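Local coordinates for spike protein P1 (Pseudoalteromonas phage pm2, PDB 2VVE) that serves as the receptor-binding spike at the fivefold vertices of the virion, with its C-terminal part binding the receptor and its N-terminal part associated with the capsid vertex, at residues A[147-152]-A[212-217]; A[135-140]-A[151-156]; A[94-99]-A[219-224]. All coordinates share one frame; numbering follows the deposited sequence.

Contact 1 (A[147-152]-A[212-217]). With CA (calcium ion), chain C.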
loop_
_atom_site.group_PDB
_atom_site.type_symbol
_atom_site.label_atom_id
_atom_site.label_comp_id
_atom_site.label_asym_id
_atom_site.label_seq_id
_atom_site.Cartn_x
_atom_site.Cartn_y
_atom_site.Cartn_z
ATOM N N ASP A 147 -39.196 44.679 -3.817
ATOM C CA ASP A 147 -39.960 43.726 -3.010
ATOM C C ASP A 147 -41.075 43.028 -3.793
ATOM O O ASP A 147 -41.612 42.015 -3.340
ATOM C CB ASP A 147 -40.549 44.417 -1.768
ATOM C CG ASP A 147 -39.483 44.875 -0.773
ATOM O OD1 ASP A 147 -38.287 44.544 -0.937
ATOM O OD2 ASP A 147 -39.853 45.576 0.190
ATOM N N TYR A 148 -41.422 43.571 -4.963
ATOM C CA TYR A 148 -42.518 43.014 -5.759
ATOM C C TYR A 148 -42.104 42.623 -7.173
ATOM O O TYR A 148 -42.944 42.282 -8.011
ATOM C CB TYR A 148 -43.713 43.972 -5.764
ATOM C CG TYR A 148 -44.212 44.224 -4.363
ATOM C CD1 TYR A 148 -44.839 43.203 -3.635
ATOM C CD2 TYR A 148 -44.009 45.450 -3.740
ATOM C CE1 TYR A 148 -45.277 43.416 -2.334
ATOM C CE2 TYR A 148 -44.446 45.670 -2.440
ATOM C CZ TYR A 148 -45.071 44.648 -1.743
ATOM O OH TYR A 148 -45.508 44.864 -0.458
ATOM N N THR A 149 -40.801 42.679 -7.416
ATOM C CA THR A 149 -40.197 42.159 -8.635
ATOM C C THR A 149 -40.440 40.650 -8.705
ATOM O O THR A 149 -40.205 39.933 -7.727
ATOM C CB THR A 149 -38.677 42.457 -8.662
ATOM O OG1 THR A 149 -38.462 43.871 -8.526
ATOM C CG2 THR A 149 -38.036 41.968 -9.958
ATOM N N SER A 150 -40.945 40.187 -9.851
ATOM C CA SER A 150 -41.213 38.773 -10.071
ATOM C C SER A 150 -39.977 38.070 -10.623
ATOM O O SER A 150 -39.522 38.376 -11.733
ATOM C CB SER A 150 -42.393 38.592 -11.027
ATOM O OG SER A 150 -43.598 39.049 -10.445
ATOM N N ILE A 151 -39.449 37.133 -9.845
ATOM C CA ILE A 151 -38.289 36.348 -10.247
ATOM C C ILE A 151 -38.696 34.912 -10.579
ATOM O O ILE A 151 -39.290 34.216 -9.749
ATOM C CB ILE A 151 -37.179 36.363 -9.153
ATOM C CG1 ILE A 151 -36.616 37.782 -8.952
ATOM C CG2 ILE A 151 -36.065 35.352 -9.468
ATOM C CD1 ILE A 151 -35.967 38.426 -10.192
ATOM N N SER A 152 -38.375 34.482 -11.800
ATOM C CA SER A 152 -38.572 33.085 -12.197
ATOM C C SER A 152 -37.353 32.274 -11.795
ATOM O O SER A 152 -36.213 32.710 -11.982
ATOM C CB SER A 152 -38.833 32.956 -13.705
ATOM O OG SER A 152 -40.073 33.552 -14.057
ATOM N N ASP A 212 -33.272 35.646 -14.617
ATOM C CA ASP A 212 -34.476 36.442 -14.860
ATOM C C ASP A 212 -34.101 37.819 -15.401
ATOM O O ASP A 212 -33.174 38.455 -14.906
ATOM C CB ASP A 212 -35.300 36.554 -13.568
ATOM C CG ASP A 212 -36.668 37.172 -13.788
ATOM O OD1 ASP A 212 -36.743 38.389 -14.057
ATOM O OD2 ASP A 212 -37.682 36.445 -13.679
ATOM N N TYR A 213 -34.825 38.255 -16.430
ATOM C CA TYR A 213 -34.617 39.561 -17.058
ATOM C C TYR A 213 -34.564 40.701 -16.037
ATOM O O TYR A 213 -33.719 41.602 -16.140
ATOM C CB TYR A 213 -35.716 39.810 -18.103
ATOM C CG TYR A 213 -35.747 41.205 -18.690
ATOM C CD1 TYR A 213 -34.886 41.565 -19.724
ATOM C CD2 TYR A 213 -36.647 42.163 -18.215
ATOM C CE1 TYR A 213 -34.912 42.845 -20.267
ATOM C CE2 TYR A 213 -36.682 43.447 -18.749
ATOM C CZ TYR A 213 -35.812 43.781 -19.776
ATOM O OH TYR A 213 -35.840 45.048 -20.313
ATOM N N ASP A 214 -35.465 40.645 -15.057
ATOM C CA ASP A 214 -35.596 41.681 -14.038
ATOM C C ASP A 214 -34.380 41.764 -13.125
ATOM O O ASP A 214 -34.016 42.849 -12.674
ATOM C CB ASP A 214 -36.864 41.454 -13.220
ATOM C CG ASP A 214 -38.127 41.522 -14.069
ATOM O OD1 ASP A 214 -38.290 42.479 -14.853
ATOM O OD2 ASP A 214 -38.966 40.613 -13.945
ATOM N N ALA A 215 -33.759 40.612 -12.867
ATOM C CA ALA A 215 -32.533 40.525 -12.079
ATOM C C ALA A 215 -31.365 41.157 -12.823
ATOM O O ALA A 215 -30.534 41.828 -12.219
ATOM C CB ALA A 215 -32.215 39.064 -11.728
ATOM N N VAL A 216 -31.311 40.933 -14.134
ATOM C CA VAL A 216 -30.292 41.542 -14.990
ATOM C C VAL A 216 -30.405 43.082 -14.986
ATOM O O VAL A 216 -29.419 43.786 -14.759
ATOM C CB VAL A 216 -30.350 40.962 -16.438
ATOM C CG1 VAL A 216 -29.311 41.613 -17.340
ATOM C CG2 VAL A 216 -30.155 39.436 -16.420
ATOM N N GLN A 217 -31.616 43.588 -15.210
ATOM C CA GLN A 217 -31.866 45.032 -15.275
ATOM C C GLN A 217 -31.662 45.765 -13.943
ATOM O O GLN A 217 -30.968 46.784 -13.899
ATOM C CB GLN A 217 -33.269 45.311 -15.828
ATOM C CG GLN A 217 -33.575 44.649 -17.173
ATOM C CD GLN A 217 -32.521 44.920 -18.239
ATOM O OE1 GLN A 217 -32.368 46.048 -18.709
ATOM N NE2 GLN A 217 -31.795 43.876 -18.630
HETATM CA CA CA C . -39.286 38.339 -14.022
HETATM O O HOH W 1 -41.216 41.799 -12.168
HETATM O O HOH W 2 -40.551 36.699 -13.791
HETATM O O HOH W 3 -38.980 38.205 -16.392
HETATM O O HOH W 4 -41.446 39.179 -14.615
#

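Contact 2 (A[135-140]-A[151-156])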
loop_
_atom_site.group_PDB
_atom_site.type_symbol
_atom_site.label_atom_id
_atom_site.label_comp_id
_atom_site.label_asym_id
_atom_site.label_seq_id
_atom_site.Cartn_x
_atom_site.Cartn_y
_atom_site.Cartn_z
ATOM N N VAL A 135 -34.905 23.511 -1.094
ATOM C CA VAL A 135 -34.472 24.661 -1.876
ATOM C C VAL A 135 -35.190 25.923 -1.407
ATOM O O VAL A 135 -36.414 25.938 -1.263
ATOM C CB VAL A 135 -34.685 24.425 -3.414
ATOM C CG1 VAL A 135 -34.246 25.617 -4.201
ATOM C CG2 VAL A 135 -33.913 23.210 -3.895
ATOM N N ARG A 136 -34.412 26.970 -1.158
ATOM C CA ARG A 136 -34.963 28.225 -0.670
ATOM C C ARG A 136 -34.718 29.340 -1.677
ATOM O O ARG A 136 -33.571 29.682 -1.994
ATOM C CB ARG A 136 -34.367 28.584 0.701
ATOM C CG ARG A 136 -34.944 29.866 1.322
ATOM C CD ARG A 136 -34.452 30.063 2.726
ATOM N NE ARG A 136 -34.822 28.929 3.563
ATOM C CZ ARG A 136 -34.211 28.607 4.696
ATOM N NH1 ARG A 136 -33.192 29.336 5.138
ATOM N NH2 ARG A 136 -34.617 27.541 5.378
ATOM N N HIS A 137 -35.809 29.906 -2.170
ATOM C CA HIS A 137 -35.749 31.089 -3.015
ATOM C C HIS A 137 -36.091 32.332 -2.194
ATOM O O HIS A 137 -37.090 32.359 -1.475
ATOM C CB HIS A 137 -36.700 30.936 -4.205
ATOM C CG HIS A 137 -36.567 29.622 -4.910
ATOM N ND1 HIS A 137 -35.497 29.325 -5.726
ATOM C CD2 HIS A 137 -37.376 28.533 -4.936
ATOM C CE1 HIS A 137 -35.646 28.104 -6.216
ATOM N NE2 HIS A 137 -36.781 27.605 -5.759
ATOM N N LYS A 138 -35.239 33.343 -2.278
ATOM C CA LYS A 138 -35.490 34.618 -1.597
ATOM C C LYS A 138 -35.020 35.750 -2.496
ATOM O O LYS A 138 -33.831 35.825 -2.833
ATOM C CB LYS A 138 -34.778 34.648 -0.236
ATOM C CG LYS A 138 -35.086 35.863 0.634
ATOM C CD LYS A 138 -34.391 35.731 1.991
ATOM C CE LYS A 138 -34.805 36.825 2.962
ATOM N NZ LYS A 138 -34.264 38.158 2.582
ATOM N N SER A 139 -35.961 36.607 -2.896
ATOM C CA SER A 139 -35.678 37.714 -3.808
ATOM C C SER A 139 -35.946 39.096 -3.206
ATOM O O SER A 139 -35.263 40.057 -3.556
ATOM C CB SER A 139 -36.427 37.538 -5.138
ATOM O OG SER A 139 -37.835 37.581 -4.974
ATOM N N LYS A 140 -36.935 39.187 -2.307
ATOM C CA LYS A 140 -37.350 40.463 -1.689
ATOM C C LYS A 140 -36.200 41.193 -0.999
ATOM O O LYS A 140 -35.712 40.756 0.042
ATOM C CB LYS A 140 -38.491 40.246 -0.684
ATOM C CG LYS A 140 -39.793 39.740 -1.302
ATOM C CD LYS A 140 -40.865 39.530 -0.232
ATOM C CE LYS A 140 -42.249 39.325 -0.841
ATOM N NZ LYS A 140 -42.874 40.627 -1.249
ATOM N N ILE A 151 -39.449 37.133 -9.845
ATOM C CA ILE A 151 -38.289 36.348 -10.247
ATOM C C ILE A 151 -38.696 34.912 -10.579
ATOM O O ILE A 151 -39.290 34.216 -9.749
ATOM C CB ILE A 151 -37.179 36.363 -9.153
ATOM C CG1 ILE A 151 -36.616 37.782 -8.952
ATOM C CG2 ILE A 151 -36.065 35.352 -9.468
ATOM C CD1 ILE A 151 -35.967 38.426 -10.192
ATOM N N SER A 152 -38.375 34.482 -11.800
ATOM C CA SER A 152 -38.572 33.085 -12.197
ATOM C C SER A 152 -37.353 32.274 -11.795
ATOM O O SER A 152 -36.213 32.710 -11.982
ATOM C CB SER A 152 -38.833 32.956 -13.705
ATOM O OG SER A 152 -40.073 33.552 -14.057
ATOM N N VAL A 153 -37.610 31.105 -11.216
ATOM C CA VAL A 153 -36.553 30.198 -10.774
ATOM C C VAL A 153 -36.760 28.788 -11.339
ATOM O O VAL A 153 -37.890 28.342 -11.555
ATOM C CB VAL A 153 -36.430 30.123 -9.221
ATOM C CG1 VAL A 153 -36.140 31.503 -8.621
ATOM C CG2 VAL A 153 -37.676 29.531 -8.597
ATOM N N LYS A 154 -35.654 28.110 -11.604
ATOM C CA LYS A 154 -35.685 26.707 -11.980
ATOM C C LYS A 154 -34.374 26.057 -11.531
ATOM O O LYS A 154 -33.393 26.034 -12.289
ATOM C CB LYS A 154 -35.943 26.528 -13.487
ATOM C CG LYS A 154 -36.049 25.055 -13.922
ATOM C CD LYS A 154 -36.687 24.888 -15.291
ATOM C CE LYS A 154 -38.196 24.783 -15.199
ATOM N NZ LYS A 154 -38.801 24.633 -16.548
ATOM N N PRO A 155 -34.348 25.543 -10.280
ATOM C CA PRO A 155 -33.138 24.903 -9.763
ATOM C C PRO A 155 -32.840 23.601 -10.511
ATOM O O PRO A 155 -33.761 22.957 -11.016
ATOM C CB PRO A 155 -33.473 24.637 -8.287
ATOM C CG PRO A 155 -34.986 24.600 -8.244
ATOM C CD PRO A 155 -35.440 25.567 -9.286
ATOM N N ALA A 156 -31.568 23.237 -10.610
ATOM C CA ALA A 156 -31.191 21.985 -11.279
ATOM C C ALA A 156 -29.994 21.339 -10.605
ATOM O O ALA A 156 -29.262 22.004 -9.856
ATOM C CB ALA A 156 -30.901 22.224 -12.759
#

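Contact 3 (A[94-99]-A[219-224])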
loop_
_atom_site.group_PDB
_atom_site.type_symbol
_atom_site.label_atom_id
_atom_site.label_comp_id
_atom_site.label_asym_id
_atom_site.label_seq_id
_atom_site.Cartn_x
_atom_site.Cartn_y
_atom_site.Cartn_z
ATOM N N SER A 94 -25.271 27.208 2.992
ATOM C CA SER A 94 -25.825 28.476 3.439
ATOM C C SER A 94 -25.613 29.553 2.372
ATOM O O SER A 94 -26.344 30.542 2.339
ATOM C CB SER A 94 -25.211 28.907 4.773
ATOM O OG SER A 94 -23.813 29.071 4.659
ATOM N N ALA A 95 -24.624 29.346 1.498
ATOM C CA ALA A 95 -24.322 30.284 0.416
ATOM C C ALA A 95 -25.327 30.163 -0.716
ATOM O O ALA A 95 -25.723 29.056 -1.084
ATOM C CB ALA A 95 -22.923 30.048 -0.115
ATOM N N ARG A 96 -25.723 31.303 -1.275
ATOM C CA ARG A 96 -26.617 31.314 -2.436
ATOM C C ARG A 96 -25.967 30.575 -3.606
ATOM O O ARG A 96 -24.763 30.729 -3.855
ATOM C CB ARG A 96 -26.919 32.752 -2.838
ATOM C CG ARG A 96 -27.746 33.518 -1.794
ATOM C CD ARG A 96 -27.504 35.020 -1.844
ATOM N NE ARG A 96 -27.768 35.577 -3.169
ATOM C CZ ARG A 96 -27.619 36.858 -3.503
ATOM N NH1 ARG A 96 -27.217 37.764 -2.607
ATOM N NH2 ARG A 96 -27.884 37.236 -4.741
ATOM N N ALA A 97 -26.771 29.804 -4.337
ATOM C CA ALA A 97 -26.273 29.035 -5.476
ATOM C C ALA A 97 -26.026 29.975 -6.658
ATOM O O ALA A 97 -26.699 31.000 -6.792
ATOM C CB ALA A 97 -27.276 27.974 -5.865
ATOM N N LYS A 98 -25.079 29.617 -7.520
ATOM C CA LYS A 98 -24.801 30.446 -8.702
ATOM C C LYS A 98 -25.711 30.173 -9.898
ATOM O O LYS A 98 -26.193 29.045 -10.091
ATOM C CB LYS A 98 -23.323 30.359 -9.105
ATOM C CG LYS A 98 -22.406 30.876 -7.997
ATOM C CD LYS A 98 -20.937 30.653 -8.253
ATOM C CE LYS A 98 -20.148 31.336 -7.141
ATOM N NZ LYS A 98 -18.672 31.271 -7.304
ATOM N N TYR A 99 -25.964 31.223 -10.685
ATOM C CA TYR A 99 -26.520 31.050 -12.019
ATOM C C TYR A 99 -25.540 30.269 -12.891
ATOM O O TYR A 99 -24.359 30.631 -12.992
ATOM C CB TYR A 99 -26.773 32.396 -12.700
ATOM C CG TYR A 99 -27.758 33.320 -12.022
ATOM C CD1 TYR A 99 -29.129 33.089 -12.108
ATOM C CD2 TYR A 99 -27.319 34.459 -11.344
ATOM C CE1 TYR A 99 -30.047 33.965 -11.514
ATOM C CE2 TYR A 99 -28.225 35.341 -10.743
ATOM C CZ TYR A 99 -29.584 35.089 -10.833
ATOM O OH TYR A 99 -30.489 35.936 -10.249
ATOM N N VAL A 219 -30.380 44.634 -10.741
ATOM C CA VAL A 219 -29.224 44.401 -9.868
ATOM C C VAL A 219 -28.003 43.828 -10.607
ATOM O O VAL A 219 -27.038 43.386 -9.979
ATOM C CB VAL A 219 -29.609 43.557 -8.608
ATOM C CG1 VAL A 219 -30.575 44.336 -7.720
ATOM C CG2 VAL A 219 -30.209 42.195 -9.000
ATOM N N GLN A 220 -28.055 43.856 -11.940
ATOM C CA GLN A 220 -26.917 43.492 -12.804
ATOM C C GLN A 220 -26.422 42.053 -12.591
ATOM O O GLN A 220 -25.219 41.776 -12.667
ATOM C CB GLN A 220 -25.760 44.496 -12.649
ATOM C CG GLN A 220 -26.075 45.922 -13.117
ATOM C CD GLN A 220 -26.985 46.673 -12.159
ATOM O OE1 GLN A 220 -26.699 46.774 -10.966
ATOM N NE2 GLN A 220 -28.091 47.199 -12.678
ATOM N N HIS A 221 -27.355 41.141 -12.328
ATOM C CA HIS A 221 -27.030 39.722 -12.210
ATOM C C HIS A 221 -26.608 39.175 -13.569
ATOM O O HIS A 221 -27.120 39.594 -14.602
ATOM C CB HIS A 221 -28.219 38.932 -11.648
ATOM C CG HIS A 221 -28.345 39.006 -10.155
ATOM N ND1 HIS A 221 -29.178 38.174 -9.437
ATOM C CD2 HIS A 221 -27.723 39.792 -9.244
ATOM C CE1 HIS A 221 -29.078 38.456 -8.150
ATOM N NE2 HIS A 221 -28.202 39.434 -8.006
ATOM N N ASP A 222 -25.660 38.242 -13.549
ATOM C CA ASP A 222 -25.158 37.627 -14.763
ATOM C C ASP A 222 -24.772 36.197 -14.432
ATOM O O ASP A 222 -24.731 35.819 -13.253
ATOM C CB ASP A 222 -23.945 38.393 -15.292
ATOM C CG ASP A 222 -23.609 38.046 -16.738
ATOM O OD1 ASP A 222 -24.425 37.386 -17.424
ATOM O OD2 ASP A 222 -22.515 38.435 -17.190
ATOM N N TRP A 223 -24.492 35.401 -15.461
ATOM C CA TRP A 223 -24.060 34.019 -15.250
ATOM C C TRP A 223 -22.876 33.920 -14.286
ATOM O O TRP A 223 -21.972 34.764 -14.307
ATOM C CB TRP A 223 -23.774 33.329 -16.589
ATOM C CG TRP A 223 -25.009 33.296 -17.458
ATOM C CD1 TRP A 223 -25.233 34.017 -18.580
ATOM C CD2 TRP A 223 -26.203 32.532 -17.223
ATOM N NE1 TRP A 223 -26.486 33.741 -19.092
ATOM C CE2 TRP A 223 -27.105 32.833 -18.270
ATOM C CE3 TRP A 223 -26.591 31.613 -16.233
ATOM C CZ2 TRP A 223 -28.383 32.252 -18.359
ATOM C CZ3 TRP A 223 -27.862 31.028 -16.321
ATOM C CH2 TRP A 223 -28.744 31.359 -17.380
ATOM N N TYR A 224 -22.920 32.894 -13.431
ATOM C CA TYR A 224 -21.918 32.620 -12.379
ATOM C C TYR A 224 -22.009 33.545 -11.149
ATOM O O TYR A 224 -21.289 33.344 -10.165
ATOM C CB TYR A 224 -20.479 32.555 -12.944
ATOM C CG TYR A 224 -20.263 31.486 -14.003
ATOM C CD1 TYR A 224 -20.511 30.140 -13.720
ATOM C CD2 TYR A 224 -19.793 31.814 -15.275
ATOM C CE1 TYR A 224 -20.305 29.155 -14.667
ATOM C CE2 TYR A 224 -19.589 30.831 -16.245
ATOM C CZ TYR A 224 -19.855 29.502 -15.930
ATOM O OH TYR A 224 -19.661 28.509 -16.855
#

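Contact 1 (A[147-152]-A[212-217])
Ser150, Asp212 and Asp214 meet across this contact through a shared calcium ion. The ion has seven ligand atoms. Asp212 chelates it with both carboxylate oxygens, OD1 and OD2, each 2.5 Å from the metal. Asp214 gives OD2 alone, and Ser150 gives its backbone O. Three waters complete the shell.

Both oxygens of Asp212 do a second job. Asp212 OD2 accepts from Ser152 N at 2.8 Å in a nearly straight bond (167°), met on the anti side but 31° out of the carboxylate plane. OD1 turns its anti lone pair to Asp214 N, so Asp212 is also the N-cap of the helix that follows. These bonds fix the carboxylate's rotation. A further water links Ser150 N to Asp214 OD2. The calcium probably offsets the charge of the two close carboxylates.

Apolar atoms back the site. The side chains of Thr149 and Asp214 slide past each other in opposite directions, with Thr149 CG2 3.5 Å from Asp214 CB, while Thr149 OG1 bonds to Glu218. Ile151 CD1 rests 3.9 Å from Asp212 CG and also touches Ala215 CB. The site joins the start of strand 151-160 to the first turn of helix 213-219, with Thr178 and Gly179 bonded to the strand.

Contact 2 (A[135-140]-A[151-156])
His137 and Val153 form the centre of this contact. Val153 CG2 sits over the middle of one imidazole face, 3.5 Å from the ring centroid and 11° off the ring normal. This is a CH-pi contact. Val153 CG1 also reaches the ring, 3.7 Å from His137 ND1. The valine chi1 of -59° puts CG2 between the backbone N and the carbonyl carbon, and from there it meets the ring. Pro155 comes from another direction. Its CD lies near the ring plane at the edge, 4.0 Å from His137 CE1.

Further contacts lie on either side of this pair. Val135 CG1 packs on Pro155 CG at 4.2 Å. Just past the end of strand 129-137, Ser139 CB meets Ile151 CG1 at 3.8 Å.

The polar atoms of this buried layer are bonded to residues around it. His137 NE2 bonds to Tyr175 OH and ND1 to Thr229 OG1, so the imidazole is held with one face against Val153. Ser139 OG bonds to the backbone N of His181.

The touching parts run roughly antiparallel, their end-to-end directions 160° apart. His137 CA and Val153 CA are 7.9 Å apart, and the contact is made by side chains. Strand 129-137 and strand 151-160 belong to different antiparallel sheets. Such face-to-face packing of two sheets is the core of a beta sandwich, consistent with a jelly-roll-like fold, as in the related preceding domain.

Contact 3 (A[94-99]-A[219-224])
Tyr99 holds the 219-224 segment at two points. Its OH and His221 ND1 share a hydrogen bond of 2.7 Å, and either could be the donor. The hydroxyl lies in the imidazole plane at the ring edge, and ND1 likewise lies at the edge of the phenol ring. The two rings are set obliquely, with planes at 63°. Nearer the backbone, Tyr99 O accepts from Tyr224 N at 2.7 Å. This second bond is bent, with an N-H...O angle of 145° and the donor tilted 28° from the carbonyl plane.

Asp143 ties Arg96 and His221 together: its OD2 bonds to His221 NE2 and forms a salt bridge with Arg96 NH2, while Arg96 NE bonds to Ser227 O. Both ring nitrogens of His221 thus have partners. The Arg96 chain bends at chi3, and its guanidinium edge meets the imidazole, with NH2 3.8 Å from His221 CE1.

Both segments are loops joined to the beta sandwich that carries strands 88-91, 129-137, 189-195 and 229-236. One follows strand 88-91; the other leaves helix 213-219 on the way to strand 229-236. Gln220, with positive phi, ends the helical course of the chain.

Packing spreads from the base of Tyr99. Tyr99 CB lies 3.6 Å from Trp223 CE3. Within 219-224, Val219 CG2 lies 3.4 Å above the His221 ring plane, toward its rim. The extended Lys98 chain runs past Tyr224 O, which lies 3.3 Å from Lys98 CD, and its NZ bonds to Asn112 O. Tyr224 itself rests on Ala107 and Leu108 of helix 105-110.

Overall arrangement
From the N terminus, the chain first enters contact 3 at 94-99, after strand 88-91. It then passes through 135-140, the end of strand 129-137, and turns back into 151-156, closing the short loop of contact 2. Contact 1 begins on the stretch where contact 2 ends, the two overlapping at Ile151 and Ser152, and closes at 212-217. The return at 219-224 closes contact 3, whose long loop encloses both others. Lys140 NZ reaches Asp147 O between contacts 2 and 1, and Ala215 touches Tyr99 and His221 between contacts 1 and 3. Together they tie two sheets, helix 213-219 and its flanking loops at the end of the molecule far from both termini.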